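Local coordinates for conjugal transfer protein TRWB (Escherichia coli, PDB 1E9R), which probably acts as a hexameric, ring-helicase-like P-loop NTPase that couples DNA to the type IV secretion channel during bacterial conjugation, at residues B[104-109]-B[244-249]; B[111-116]-B[227-232]; B[41-46]-B[405-410]; B[287-292]-B[318-323]. All coordinates share one frame; numbering follows the deposited sequence.

Contact 1: residues B[104-109]-B[244-249]; sequences ILNPYD and FITWRE
Parallel pairing of strands 103-105 and 243-247 closes one end of the mixed central sheet of a P-loop NTPase-type domain, where Ile104 lies beside Phe244 and Leu105 beside Ile245. Leu105 N donates to Phe244 O at 3.1 Å in a nearly straight bond (N-H...O 166°), while the return bond from Thr246 N to Leu105 O is weak and bent. Leu105 O also receives the CA hydrogen of Ile245. On the sheet face of Leu105 and Ile245, Leu105 CB meets Ile245 CG1 at 4.4 Å, and Trp262 of helix 252-269 packs on Ile245; Leu94 of helix 92-97 covers Ile104, Phe244 and Thr246 on the other face.

Beyond Leu105 the link passes to side chains. Asn106 carries its CG anti to the backbone N (chi1 180°), which reaches the amide across to Thr246, the two side chains crossing at about a right angle. Asn106 ND2 donates to Thr246 OG1 at 2.9 Å, the hydroxyl lying close to the amide plane. The other end of the amide, Asn106 OD1, accepts from Tyr108 N at 3.0 Å, an Asx turn inside the type I turn 106-109. A leucine here, similar in size but without polar ends, would probably leave Thr246 OG1 without this donor and Tyr108 N without its acceptor in the Asx turn. Asn106 OD1 takes a second hydrogen from a water 3.1 Å away, and the same water accepts from Arg248 N, also at 3.1 Å.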
loop_
_atom_site.group_PDB
_atom_site.type_symbol
_atom_site.label_atom_id
_atom_site.label_comp_id
_atom_site.label_asym_id
_atom_site.label_seq_id
_atom_site.Cartn_x
_atom_site.Cartn_y
_atom_site.Cartn_z
ATOM N N ILE B 104 -26.997 -10.240 35.399
ATOM C CA ILE B 104 -25.580 -9.892 35.401
ATOM C C ILE B 104 -24.792 -11.025 34.750
ATOM O O ILE B 104 -25.030 -12.204 35.023
ATOM C CB ILE B 104 -25.002 -9.700 36.826
ATOM C CG1 ILE B 104 -25.623 -8.483 37.501
ATOM C CG2 ILE B 104 -23.499 -9.515 36.751
ATOM C CD1 ILE B 104 -25.115 -8.245 38.915
ATOM N N LEU B 105 -23.871 -10.661 33.868
ATOM C CA LEU B 105 -23.003 -11.627 33.221
ATOM C C LEU B 105 -21.597 -11.129 33.462
ATOM O O LEU B 105 -21.167 -10.123 32.898
ATOM C CB LEU B 105 -23.282 -11.730 31.725
ATOM C CG LEU B 105 -24.458 -12.632 31.355
ATOM C CD1 LEU B 105 -24.535 -12.747 29.848
ATOM C CD2 LEU B 105 -24.284 -14.014 31.980
ATOM N N ASN B 106 -20.899 -11.832 34.342
ATOM C CA ASN B 106 -19.539 -11.507 34.731
ATOM C C ASN B 106 -19.065 -12.774 35.419
ATOM O O ASN B 106 -19.517 -13.076 36.522
ATOM C CB ASN B 106 -19.544 -10.354 35.730
ATOM C CG ASN B 106 -18.153 -9.971 36.182
ATOM O OD1 ASN B 106 -17.247 -10.802 36.216
ATOM N ND2 ASN B 106 -17.978 -8.708 36.554
ATOM N N PRO B 107 -18.153 -13.535 34.781
ATOM C CA PRO B 107 -17.641 -14.786 35.358
ATOM C C PRO B 107 -17.107 -14.735 36.794
ATOM O O PRO B 107 -17.088 -15.760 37.480
ATOM C CB PRO B 107 -16.577 -15.228 34.342
ATOM C CG PRO B 107 -16.132 -13.957 33.720
ATOM C CD PRO B 107 -17.423 -13.199 33.543
ATOM N N TYR B 108 -16.705 -13.551 37.252
ATOM C CA TYR B 108 -16.148 -13.401 38.592
ATOM C C TYR B 108 -17.038 -12.670 39.606
ATOM O O TYR B 108 -16.581 -12.259 40.675
ATOM C CB TYR B 108 -14.781 -12.717 38.495
ATOM C CG TYR B 108 -13.806 -13.444 37.577
ATOM C CD1 TYR B 108 -13.863 -13.293 36.184
ATOM C CD2 TYR B 108 -12.829 -14.290 38.099
ATOM C CE1 TYR B 108 -12.964 -13.967 35.337
ATOM C CE2 TYR B 108 -11.932 -14.970 37.263
ATOM C CZ TYR B 108 -12.006 -14.803 35.891
ATOM O OH TYR B 108 -11.121 -15.486 35.087
ATOM N N ASP B 109 -18.313 -12.523 39.276
ATOM C CA ASP B 109 -19.239 -11.863 40.174
ATOM C C ASP B 109 -20.184 -12.931 40.714
ATOM O O ASP B 109 -20.708 -13.761 39.966
ATOM C CB ASP B 109 -20.011 -10.763 39.435
ATOM C CG ASP B 109 -20.781 -9.861 40.372
ATOM O OD1 ASP B 109 -21.747 -10.340 40.992
ATOM O OD2 ASP B 109 -20.422 -8.674 40.495
ATOM N N PHE B 244 -26.687 -6.535 32.413
ATOM C CA PHE B 244 -25.458 -5.775 32.603
ATOM C C PHE B 244 -24.268 -6.691 32.432
ATOM O O PHE B 244 -24.094 -7.631 33.212
ATOM C CB PHE B 244 -25.371 -5.177 33.998
ATOM C CG PHE B 244 -26.426 -4.177 34.291
ATOM C CD1 PHE B 244 -27.719 -4.584 34.607
ATOM C CD2 PHE B 244 -26.128 -2.822 34.270
ATOM C CE1 PHE B 244 -28.706 -3.648 34.902
ATOM C CE2 PHE B 244 -27.105 -1.876 34.562
ATOM C CZ PHE B 244 -28.401 -2.289 34.882
ATOM N N ILE B 245 -23.463 -6.424 31.406
ATOM C CA ILE B 245 -22.255 -7.204 31.144
ATOM C C ILE B 245 -21.127 -6.399 31.769
ATOM O O ILE B 245 -20.662 -5.410 31.207
ATOM C CB ILE B 245 -22.010 -7.378 29.635
ATOM C CG1 ILE B 245 -23.134 -8.228 29.034
ATOM C CG2 ILE B 245 -20.648 -8.025 29.395
ATOM C CD1 ILE B 245 -23.069 -8.365 27.540
ATOM N N THR B 246 -20.699 -6.833 32.945
ATOM C CA THR B 246 -19.665 -6.132 33.685
ATOM C C THR B 246 -18.361 -6.908 33.743
ATOM O O THR B 246 -18.301 -8.079 33.359
ATOM C CB THR B 246 -20.121 -5.887 35.131
ATOM O OG1 THR B 246 -20.260 -7.154 35.795
ATOM C CG2 THR B 246 -21.467 -5.156 35.162
ATOM N N TRP B 247 -17.322 -6.237 34.236
ATOM C CA TRP B 247 -16.005 -6.836 34.401
ATOM C C TRP B 247 -15.105 -5.800 35.054
ATOM O O TRP B 247 -15.287 -4.603 34.845
ATOM C CB TRP B 247 -15.433 -7.272 33.043
ATOM C CG TRP B 247 -15.016 -6.141 32.148
ATOM C CD1 TRP B 247 -13.782 -5.558 32.084
ATOM C CD2 TRP B 247 -15.841 -5.432 31.215
ATOM N NE1 TRP B 247 -13.789 -4.532 31.174
ATOM C CE2 TRP B 247 -15.041 -4.433 30.626
ATOM C CE3 TRP B 247 -17.181 -5.543 30.823
ATOM C CZ2 TRP B 247 -15.535 -3.550 29.667
ATOM C CZ3 TRP B 247 -17.669 -4.663 29.869
ATOM C CH2 TRP B 247 -16.846 -3.680 29.302
ATOM N N ARG B 248 -14.163 -6.249 35.876
ATOM C CA ARG B 248 -13.245 -5.315 36.515
ATOM C C ARG B 248 -12.193 -5.044 35.456
ATOM O O ARG B 248 -11.670 -5.975 34.844
ATOM C CB ARG B 248 -12.657 -5.927 37.794
ATOM C CG ARG B 248 -13.460 -5.527 39.046
ATOM C CD ARG B 248 -13.120 -6.348 40.280
ATOM N NE ARG B 248 -11.723 -6.786 40.328
ATOM C CZ ARG B 248 -10.666 -5.985 40.485
ATOM N NH1 ARG B 248 -10.824 -4.666 40.617
ATOM N NH2 ARG B 248 -9.442 -6.512 40.517
ATOM N N GLU B 249 -11.894 -3.772 35.222
ATOM C CA GLU B 249 -10.963 -3.422 34.163
ATOM C C GLU B 249 -9.554 -3.991 34.144
ATOM O O GLU B 249 -8.935 -4.024 33.078
ATOM C CB GLU B 249 -10.905 -1.906 33.989
ATOM C CG GLU B 249 -10.519 -1.110 35.208
ATOM C CD GLU B 249 -10.578 0.386 34.924
ATOM O OE1 GLU B 249 -10.992 0.760 33.795
ATOM O OE2 GLU B 249 -10.215 1.183 35.821
HETATM O O HOH W 1 -14.581 -9.301 36.161
#

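Contact 2: residues B[111-116]-B[227-232]; sequences RTKGWS and GDFSIR
This is a partly buried loop-to-loop contact at the border of the central sheet, where segment 111-116, following strand 103-105, meets the lead-in to helix 231-236. Backbones come very close at two glycines: Gly114 CA and Gly227 CA are 3.4 Å apart, and a CB on either glycine would clash with the CA of the other. Beside them Phe229 N donates to Gly114 O at 3.1 Å, with the donor tilted from the carbonyl plane and the bond rather bent (N-H...O 136°).

Phe229 fills the junction. With its CG anti to the backbone N (chi1 177°), the ring reaches back to Lys113, and the two side chains approach at their roots, Lys113 CB to Phe229 CB 3.7 Å. The lysine chain bends at chi2 and chi3; its CG lies over one ring face, offset toward the rim, with Lys113 CE 3.8 Å from Phe229 CD1. The opposite face has Ile231 N over its rim. Trp115 turns an edge to the backbone, its CD1 3.0 Å from Phe229 O, while Trp115 NE1 is hydrogen-bonded to Glu120. The same carboxylate accepts from Ile231 N at the start of the helix, so Glu120 ties the indole to the helix end, where Ser230 is the N-cap. Trp115 packs on Leu258 and Ile231 on Trp262 and Val265 of helix 252-269, whereas Lys113 and Phe229 lie on Ile103 of strand 103-105.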
loop_
_atom_site.group_PDB
_atom_site.type_symbol
_atom_site.label_atom_id
_atom_site.label_comp_id
_atom_site.label_asym_id
_atom_site.label_seq_id
_atom_site.Cartn_x
_atom_site.Cartn_y
_atom_site.Cartn_z
ATOM N N ARG B 111 -23.102 -12.745 41.701
ATOM C CA ARG B 111 -24.448 -12.598 41.157
ATOM C C ARG B 111 -24.653 -13.026 39.704
ATOM O O ARG B 111 -25.783 -13.101 39.235
ATOM C CB ARG B 111 -24.892 -11.138 41.323
ATOM C CG ARG B 111 -24.856 -10.620 42.757
ATOM C CD ARG B 111 -24.904 -9.099 42.781
ATOM N NE ARG B 111 -23.682 -8.523 42.221
ATOM C CZ ARG B 111 -23.430 -7.220 42.143
ATOM N NH1 ARG B 111 -24.323 -6.347 42.584
ATOM N NH2 ARG B 111 -22.277 -6.794 41.650
ATOM N N THR B 112 -23.577 -13.310 38.987
ATOM C CA THR B 112 -23.712 -13.697 37.585
ATOM C C THR B 112 -24.615 -14.897 37.365
ATOM O O THR B 112 -24.726 -15.767 38.221
ATOM C CB THR B 112 -22.352 -14.051 36.953
ATOM O OG1 THR B 112 -22.541 -14.341 35.564
ATOM C CG2 THR B 112 -21.752 -15.284 37.620
ATOM N N LYS B 113 -25.262 -14.944 36.207
ATOM C CA LYS B 113 -26.105 -16.086 35.873
ATOM C C LYS B 113 -25.142 -17.147 35.333
ATOM O O LYS B 113 -23.988 -16.832 35.001
ATOM C CB LYS B 113 -27.107 -15.714 34.783
ATOM C CG LYS B 113 -27.956 -14.500 35.098
ATOM C CD LYS B 113 -29.038 -14.803 36.111
ATOM C CE LYS B 113 -29.991 -15.864 35.589
ATOM N NZ LYS B 113 -31.077 -16.157 36.572
ATOM N N GLY B 114 -25.600 -18.396 35.258
ATOM C CA GLY B 114 -24.758 -19.465 34.738
ATOM C C GLY B 114 -24.966 -19.521 33.241
ATOM O O GLY B 114 -26.099 -19.358 32.790
ATOM N N TRP B 115 -23.908 -19.761 32.463
ATOM C CA TRP B 115 -24.069 -19.769 31.009
ATOM C C TRP B 115 -22.929 -20.412 30.225
ATOM O O TRP B 115 -21.796 -20.496 30.703
ATOM C CB TRP B 115 -24.237 -18.315 30.533
ATOM C CG TRP B 115 -24.349 -18.132 29.035
ATOM C CD1 TRP B 115 -25.497 -18.095 28.292
ATOM C CD2 TRP B 115 -23.267 -17.945 28.112
ATOM N NE1 TRP B 115 -25.198 -17.891 26.965
ATOM C CE2 TRP B 115 -23.837 -17.797 26.826
ATOM C CE3 TRP B 115 -21.869 -17.891 28.245
ATOM C CZ2 TRP B 115 -23.056 -17.595 25.679
ATOM C CZ3 TRP B 115 -21.096 -17.692 27.106
ATOM C CH2 TRP B 115 -21.695 -17.546 25.839
ATOM N N SER B 116 -23.254 -20.855 29.010
ATOM C CA SER B 116 -22.293 -21.444 28.070
ATOM C C SER B 116 -23.028 -21.281 26.757
ATOM O O SER B 116 -24.255 -21.292 26.751
ATOM C CB SER B 116 -22.063 -22.932 28.327
ATOM O OG SER B 116 -23.022 -23.724 27.633
ATOM N N GLY B 227 -24.602 -22.700 34.048
ATOM C CA GLY B 227 -25.994 -22.581 34.422
ATOM C C GLY B 227 -26.813 -22.788 33.175
ATOM O O GLY B 227 -26.268 -23.184 32.143
ATOM N N ASP B 228 -28.109 -22.515 33.254
ATOM C CA ASP B 228 -28.974 -22.701 32.098
ATOM C C ASP B 228 -29.518 -21.397 31.534
ATOM O O ASP B 228 -30.459 -21.410 30.733
ATOM C CB ASP B 228 -30.128 -23.656 32.441
ATOM C CG ASP B 228 -30.884 -23.233 33.690
ATOM O OD1 ASP B 228 -30.608 -22.130 34.231
ATOM O OD2 ASP B 228 -31.759 -24.011 34.133
ATOM N N PHE B 229 -28.925 -20.276 31.937
ATOM C CA PHE B 229 -29.379 -18.994 31.432
ATOM C C PHE B 229 -29.154 -18.888 29.928
ATOM O O PHE B 229 -28.066 -19.185 29.435
ATOM C CB PHE B 229 -28.656 -17.848 32.125
ATOM C CG PHE B 229 -29.043 -16.503 31.597
ATOM C CD1 PHE B 229 -30.331 -16.017 31.786
ATOM C CD2 PHE B 229 -28.141 -15.738 30.867
ATOM C CE1 PHE B 229 -30.721 -14.784 31.250
ATOM C CE2 PHE B 229 -28.526 -14.502 30.328
ATOM C CZ PHE B 229 -29.817 -14.028 30.520
ATOM N N SER B 230 -30.196 -18.475 29.206
ATOM C CA SER B 230 -30.131 -18.314 27.753
ATOM C C SER B 230 -30.441 -16.879 27.369
ATOM O O SER B 230 -31.522 -16.373 27.669
ATOM C CB SER B 230 -31.131 -19.236 27.054
ATOM O OG SER B 230 -31.225 -18.924 25.674
ATOM N N ILE B 231 -29.490 -16.220 26.710
ATOM C CA ILE B 231 -29.688 -14.844 26.286
ATOM C C ILE B 231 -30.874 -14.770 25.321
ATOM O O ILE B 231 -31.631 -13.804 25.345
ATOM C CB ILE B 231 -28.422 -14.289 25.605
ATOM C CG1 ILE B 231 -27.284 -14.194 26.625
ATOM C CG2 ILE B 231 -28.708 -12.920 25.003
ATOM C CD1 ILE B 231 -25.947 -13.823 26.025
ATOM N N ARG B 232 -31.042 -15.799 24.490
ATOM C CA ARG B 232 -32.145 -15.842 23.531
ATOM C C ARG B 232 -33.481 -15.855 24.255
ATOM O O ARG B 232 -34.397 -15.097 23.921
ATOM C CB ARG B 232 -32.052 -17.089 22.654
ATOM C CG ARG B 232 -30.835 -17.127 21.785
ATOM C CD ARG B 232 -30.868 -18.308 20.844
ATOM N NE ARG B 232 -31.869 -18.168 19.800
ATOM C CZ ARG B 232 -31.991 -19.014 18.786
ATOM N NH1 ARG B 232 -31.173 -20.053 18.691
ATOM N NH2 ARG B 232 -32.919 -18.821 17.858
#

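Contact 3: residues B[41-46]-B[405-410]; sequences TVAGVP and AYVGFA
A tight beta hairpin, strands 41-42 and 45-46 joined by a type I' turn, packs its apolar side against the end of strand 404-408. Val42 and Val45 hold the hairpin closed by a reciprocal backbone pair, Val42 N to Val45 O at 2.7 Å and Val45 N to Val42 O at 2.8 Å, and both present side chains to Phe409. The phenyl ring enters edge-on: Phe409 CE1 meets Val42 CG2 at 3.7 Å, and Phe409 CE2 meets Val45 CG1, which lies in the ring plane, also at 3.7 Å. One ring face rests on Val407 CG1 of its own segment. The hairpin packs on the mixed central sheet of the P-loop NTPase-type domain, where strand 404-408 runs between strands 339-342 and 415-419; Val341 touches Val42, and Val418 touches Ala43 and Val45. With CG1 anti to the backbone N (chi1 180°), Val42 aims that methyl at Val407 CG1, 4.2 Å away, and leaves CG2 for the ring. Ala43 CB also touches Val407 CG2 at 4.3 Å. No hydrogen bond joins the two segments; Glu72 accepts from Thr41 OG1 and Gly44 N.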
loop_
_atom_site.group_PDB
_atom_site.type_symbol
_atom_site.label_atom_id
_atom_site.label_comp_id
_atom_site.label_asym_id
_atom_site.label_seq_id
_atom_site.Cartn_x
_atom_site.Cartn_y
_atom_site.Cartn_z
ATOM N N THR B 41 -33.085 11.389 26.214
ATOM C CA THR B 41 -32.326 12.575 25.849
ATOM C C THR B 41 -30.857 12.348 25.589
ATOM O O THR B 41 -30.234 11.446 26.160
ATOM C CB THR B 41 -32.422 13.681 26.921
ATOM O OG1 THR B 41 -31.815 13.227 28.140
ATOM C CG2 THR B 41 -33.872 14.055 27.169
ATOM N N VAL B 42 -30.314 13.203 24.726
ATOM C CA VAL B 42 -28.913 13.185 24.353
ATOM C C VAL B 42 -28.379 14.541 24.769
ATOM O O VAL B 42 -28.717 15.556 24.165
ATOM C CB VAL B 42 -28.739 13.027 22.823
ATOM C CG1 VAL B 42 -27.252 13.018 22.470
ATOM C CG2 VAL B 42 -29.427 11.749 22.344
ATOM N N ALA B 43 -27.564 14.564 25.816
ATOM C CA ALA B 43 -26.998 15.823 26.306
ATOM C C ALA B 43 -28.095 16.852 26.596
ATOM O O ALA B 43 -27.910 18.050 26.380
ATOM C CB ALA B 43 -26.015 16.388 25.286
ATOM N N GLY B 44 -29.240 16.381 27.078
ATOM C CA GLY B 44 -30.331 17.279 27.391
ATOM C C GLY B 44 -31.258 17.532 26.220
ATOM O O GLY B 44 -32.293 18.187 26.369
ATOM N N VAL B 45 -30.896 17.019 25.048
ATOM C CA VAL B 45 -31.731 17.216 23.869
ATOM C C VAL B 45 -32.563 15.975 23.609
ATOM O O VAL B 45 -32.025 14.875 23.519
ATOM C CB VAL B 45 -30.897 17.506 22.609
ATOM C CG1 VAL B 45 -31.824 17.875 21.465
ATOM C CG2 VAL B 45 -29.894 18.619 22.873
ATOM N N PRO B 46 -33.893 16.135 23.497
ATOM C CA PRO B 46 -34.756 14.978 23.242
ATOM C C PRO B 46 -34.448 14.362 21.884
ATOM O O PRO B 46 -34.335 15.053 20.869
ATOM C CB PRO B 46 -36.167 15.562 23.332
ATOM C CG PRO B 46 -35.981 16.966 22.915
ATOM C CD PRO B 46 -34.694 17.365 23.608
ATOM N N ALA B 405 -20.719 18.859 23.836
ATOM C CA ALA B 405 -20.957 18.016 22.677
ATOM C C ALA B 405 -21.721 18.662 21.541
ATOM O O ALA B 405 -22.526 19.567 21.738
ATOM C CB ALA B 405 -21.692 16.752 23.110
ATOM N N TYR B 406 -21.442 18.173 20.341
ATOM C CA TYR B 406 -22.128 18.622 19.151
ATOM C C TYR B 406 -23.089 17.491 18.824
ATOM O O TYR B 406 -22.663 16.382 18.536
ATOM C CB TYR B 406 -21.153 18.832 18.003
ATOM C CG TYR B 406 -20.426 20.148 18.074
ATOM C CD1 TYR B 406 -21.073 21.334 17.732
ATOM C CD2 TYR B 406 -19.095 20.219 18.485
ATOM C CE1 TYR B 406 -20.418 22.561 17.794
ATOM C CE2 TYR B 406 -18.428 21.449 18.550
ATOM C CZ TYR B 406 -19.101 22.611 18.202
ATOM O OH TYR B 406 -18.467 23.825 18.264
ATOM N N VAL B 407 -24.385 17.769 18.896
ATOM C CA VAL B 407 -25.399 16.765 18.620
ATOM C C VAL B 407 -25.950 16.892 17.204
ATOM O O VAL B 407 -26.497 17.939 16.838
ATOM C CB VAL B 407 -26.568 16.874 19.628
ATOM C CG1 VAL B 407 -27.592 15.771 19.377
ATOM C CG2 VAL B 407 -26.023 16.790 21.048
ATOM N N GLY B 408 -25.801 15.823 16.419
ATOM C CA GLY B 408 -26.289 15.810 15.050
ATOM C C GLY B 408 -27.158 14.597 14.774
ATOM O O GLY B 408 -26.665 13.549 14.377
ATOM N N PHE B 409 -28.458 14.741 14.988
ATOM C CA PHE B 409 -29.396 13.651 14.760
ATOM C C PHE B 409 -29.530 13.351 13.281
ATOM O O PHE B 409 -29.238 14.200 12.443
ATOM C CB PHE B 409 -30.760 14.002 15.350
ATOM C CG PHE B 409 -30.774 14.046 16.852
ATOM C CD1 PHE B 409 -30.476 12.905 17.598
ATOM C CD2 PHE B 409 -31.085 15.218 17.528
ATOM C CE1 PHE B 409 -30.491 12.935 19.007
ATOM C CE2 PHE B 409 -31.102 15.261 18.936
ATOM C CZ PHE B 409 -30.806 14.118 19.673
ATOM N N ALA B 410 -29.977 12.137 12.972
ATOM C CA ALA B 410 -30.146 11.689 11.594
ATOM C C ALA B 410 -31.141 12.558 10.845
ATOM O O ALA B 410 -31.957 13.251 11.459
ATOM C CB ALA B 410 -30.610 10.240 11.579
#

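Contact 4: residues B[287-292]-B[318-323]; sequences ELASLE and TSQLDD
The loop 287-292, which follows strand 281-285, approaches the first turns of helix 318-325 most closely where Ala289 CA lies 4.9 Å from Leu321 CA. Glu287 shapes the loop: Ala289 N donates to Glu287 OE2 at 2.8 Å, meeting the carboxylate on its anti side, and Glu287 OE1 accepts from Gln316 N. One carboxylate therefore links the loop to the backbone just ahead of the helix.

Ala289 CB points at the helix and sits against Gln320 and Leu321. The Gln320 chain leaves with CG anti to the backbone N (chi1 -166°) and stays extended, which lays its CB and CG along the methyl (Ala289 CB to Gln320 CG 3.8 Å), with the amide carbon CD beside it. The amide end passes Ala289 O with NE2 at 3.2 Å, but the angle is too poor for a hydrogen bond. On the other flank Leu321 CD1 touches Ala289 CB and Leu288 CG, each at 4.2 Å, the two leucines meeting at a slant. Replacing Gln320 with a serine would probably leave chiefly Leu321 against the Ala289 methyl and open a gap where the amide lay. Thr332 of a second subunit packs on Gln320, and Lys328 of that subunit pairs with Asp322. Cohesion between the segments is thus van der Waals contact; Glu287 gives polar restraint within the loop and at Gln316.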
loop_
_atom_site.group_PDB
_atom_site.type_symbol
_atom_site.label_atom_id
_atom_site.label_comp_id
_atom_site.label_asym_id
_atom_site.label_seq_id
_atom_site.Cartn_x
_atom_site.Cartn_y
_atom_site.Cartn_z
ATOM N N GLU B 287 -17.337 1.219 24.511
ATOM C CA GLU B 287 -16.270 1.465 23.549
ATOM C C GLU B 287 -16.347 0.374 22.496
ATOM O O GLU B 287 -16.088 -0.791 22.770
ATOM C CB GLU B 287 -14.905 1.439 24.241
ATOM C CG GLU B 287 -13.729 1.482 23.279
ATOM C CD GLU B 287 -13.836 2.612 22.268
ATOM O OE1 GLU B 287 -13.913 3.787 22.685
ATOM O OE2 GLU B 287 -13.843 2.323 21.052
ATOM N N LEU B 288 -16.716 0.773 21.290
ATOM C CA LEU B 288 -16.875 -0.144 20.169
ATOM C C LEU B 288 -15.575 -0.847 19.735
ATOM O O LEU B 288 -15.588 -2.042 19.404
ATOM C CB LEU B 288 -17.489 0.628 19.001
ATOM C CG LEU B 288 -17.998 -0.105 17.769
ATOM C CD1 LEU B 288 -18.990 -1.158 18.150
ATOM C CD2 LEU B 288 -18.646 0.905 16.854
ATOM N N ALA B 289 -14.460 -0.114 19.763
ATOM C CA ALA B 289 -13.162 -0.655 19.355
ATOM C C ALA B 289 -12.421 -1.508 20.404
ATOM O O ALA B 289 -11.319 -1.981 20.142
ATOM C CB ALA B 289 -12.261 0.483 18.875
ATOM N N SER B 290 -13.020 -1.704 21.577
ATOM C CA SER B 290 -12.415 -2.519 22.633
ATOM C C SER B 290 -12.855 -3.960 22.515
ATOM O O SER B 290 -12.234 -4.856 23.091
ATOM C CB SER B 290 -12.798 -2.012 24.019
ATOM O OG SER B 290 -12.009 -0.892 24.356
ATOM N N LEU B 291 -13.944 -4.172 21.787
ATOM C CA LEU B 291 -14.460 -5.508 21.569
ATOM C C LEU B 291 -13.720 -6.077 20.364
ATOM O O LEU B 291 -12.976 -5.357 19.707
ATOM C CB LEU B 291 -15.962 -5.455 21.278
ATOM C CG LEU B 291 -16.899 -4.917 22.369
ATOM C CD1 LEU B 291 -18.321 -4.945 21.864
ATOM C CD2 LEU B 291 -16.786 -5.753 23.621
ATOM N N GLU B 292 -13.897 -7.363 20.082
ATOM C CA GLU B 292 -13.242 -7.948 18.917
ATOM C C GLU B 292 -14.039 -7.557 17.672
ATOM O O GLU B 292 -15.061 -6.857 17.765
ATOM C CB GLU B 292 -13.175 -9.482 19.025
ATOM C CG GLU B 292 -12.334 -10.000 20.186
ATOM C CD GLU B 292 -11.419 -11.165 19.802
ATOM O OE1 GLU B 292 -11.242 -11.427 18.591
ATOM O OE2 GLU B 292 -10.860 -11.812 20.716
ATOM N N THR B 318 -11.201 6.563 16.095
ATOM C CA THR B 318 -11.693 6.039 14.831
ATOM C C THR B 318 -10.568 5.191 14.210
ATOM O O THR B 318 -10.792 4.251 13.433
ATOM C CB THR B 318 -12.097 7.200 13.887
ATOM O OG1 THR B 318 -12.518 6.667 12.624
ATOM C CG2 THR B 318 -10.926 8.164 13.678
ATOM N N SER B 319 -9.352 5.536 14.603
ATOM C CA SER B 319 -8.154 4.862 14.141
ATOM C C SER B 319 -8.091 3.446 14.711
ATOM O O SER B 319 -7.703 2.495 14.024
ATOM C CB SER B 319 -6.940 5.671 14.591
ATOM O OG SER B 319 -5.748 4.960 14.347
ATOM N N GLN B 320 -8.486 3.316 15.973
ATOM C CA GLN B 320 -8.474 2.032 16.654
ATOM C C GLN B 320 -9.492 1.107 16.032
ATOM O O GLN B 320 -9.263 -0.096 15.948
ATOM C CB GLN B 320 -8.794 2.203 18.129
ATOM C CG GLN B 320 -8.472 0.985 18.954
ATOM C CD GLN B 320 -8.919 1.131 20.404
ATOM O OE1 GLN B 320 -9.182 2.250 20.894
ATOM N NE2 GLN B 320 -9.000 0.000 21.110
ATOM N N LEU B 321 -10.619 1.670 15.603
ATOM C CA LEU B 321 -11.678 0.885 14.969
ATOM C C LEU B 321 -11.195 0.346 13.618
ATOM O O LEU B 321 -11.557 -0.766 13.207
ATOM C CB LEU B 321 -12.915 1.749 14.758
ATOM C CG LEU B 321 -14.147 0.975 14.295
ATOM C CD1 LEU B 321 -14.579 0.008 15.402
ATOM C CD2 LEU B 321 -15.267 1.959 13.929
ATOM N N ASP B 322 -10.388 1.148 12.923
ATOM C CA ASP B 322 -9.856 0.739 11.630
ATOM C C ASP B 322 -8.950 -0.434 11.876
ATOM O O ASP B 322 -8.903 -1.371 11.088
ATOM C CB ASP B 322 -9.041 1.855 10.966
ATOM C CG ASP B 322 -9.912 2.974 10.411
ATOM O OD1 ASP B 322 -11.102 2.722 10.132
ATOM O OD2 ASP B 322 -9.399 4.104 10.238
ATOM N N ASP B 323 -8.231 -0.384 12.989
ATOM C CA ASP B 323 -7.314 -1.453 13.332
ATOM C C ASP B 323 -8.028 -2.771 13.635
ATOM O O ASP B 323 -7.539 -3.842 13.296
ATOM C CB ASP B 323 -6.459 -1.029 14.521
ATOM C CG ASP B 323 -5.088 -1.643 14.483
ATOM O OD1 ASP B 323 -4.409 -1.490 13.447
ATOM O OD2 ASP B 323 -4.687 -2.272 15.479
#

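How the contacts relate
Contacts 1, 3 and 4 are buried, while contact 2 is only partly so. Contacts 1 and 2 adjoin: Ile104 O and Lys113 N lie 3.0 Å apart, a probable hydrogen bond, and helix 231-236 leads along the chain into strand 243-247. Contact 3 reaches the same mixed sheet far from them, its centre about 30 Å from that of contact 1 and, relative to the chain's centre, opposite contact 2. Contact 4 lies nearest the chain's centre, and four of its residues reach a neighbouring subunit, against one, Glu249, in contact 1. Backbone hydrogen bonds cross contacts 1 and 2, whereas contacts 3 and 4 join their segments by apolar packing without any.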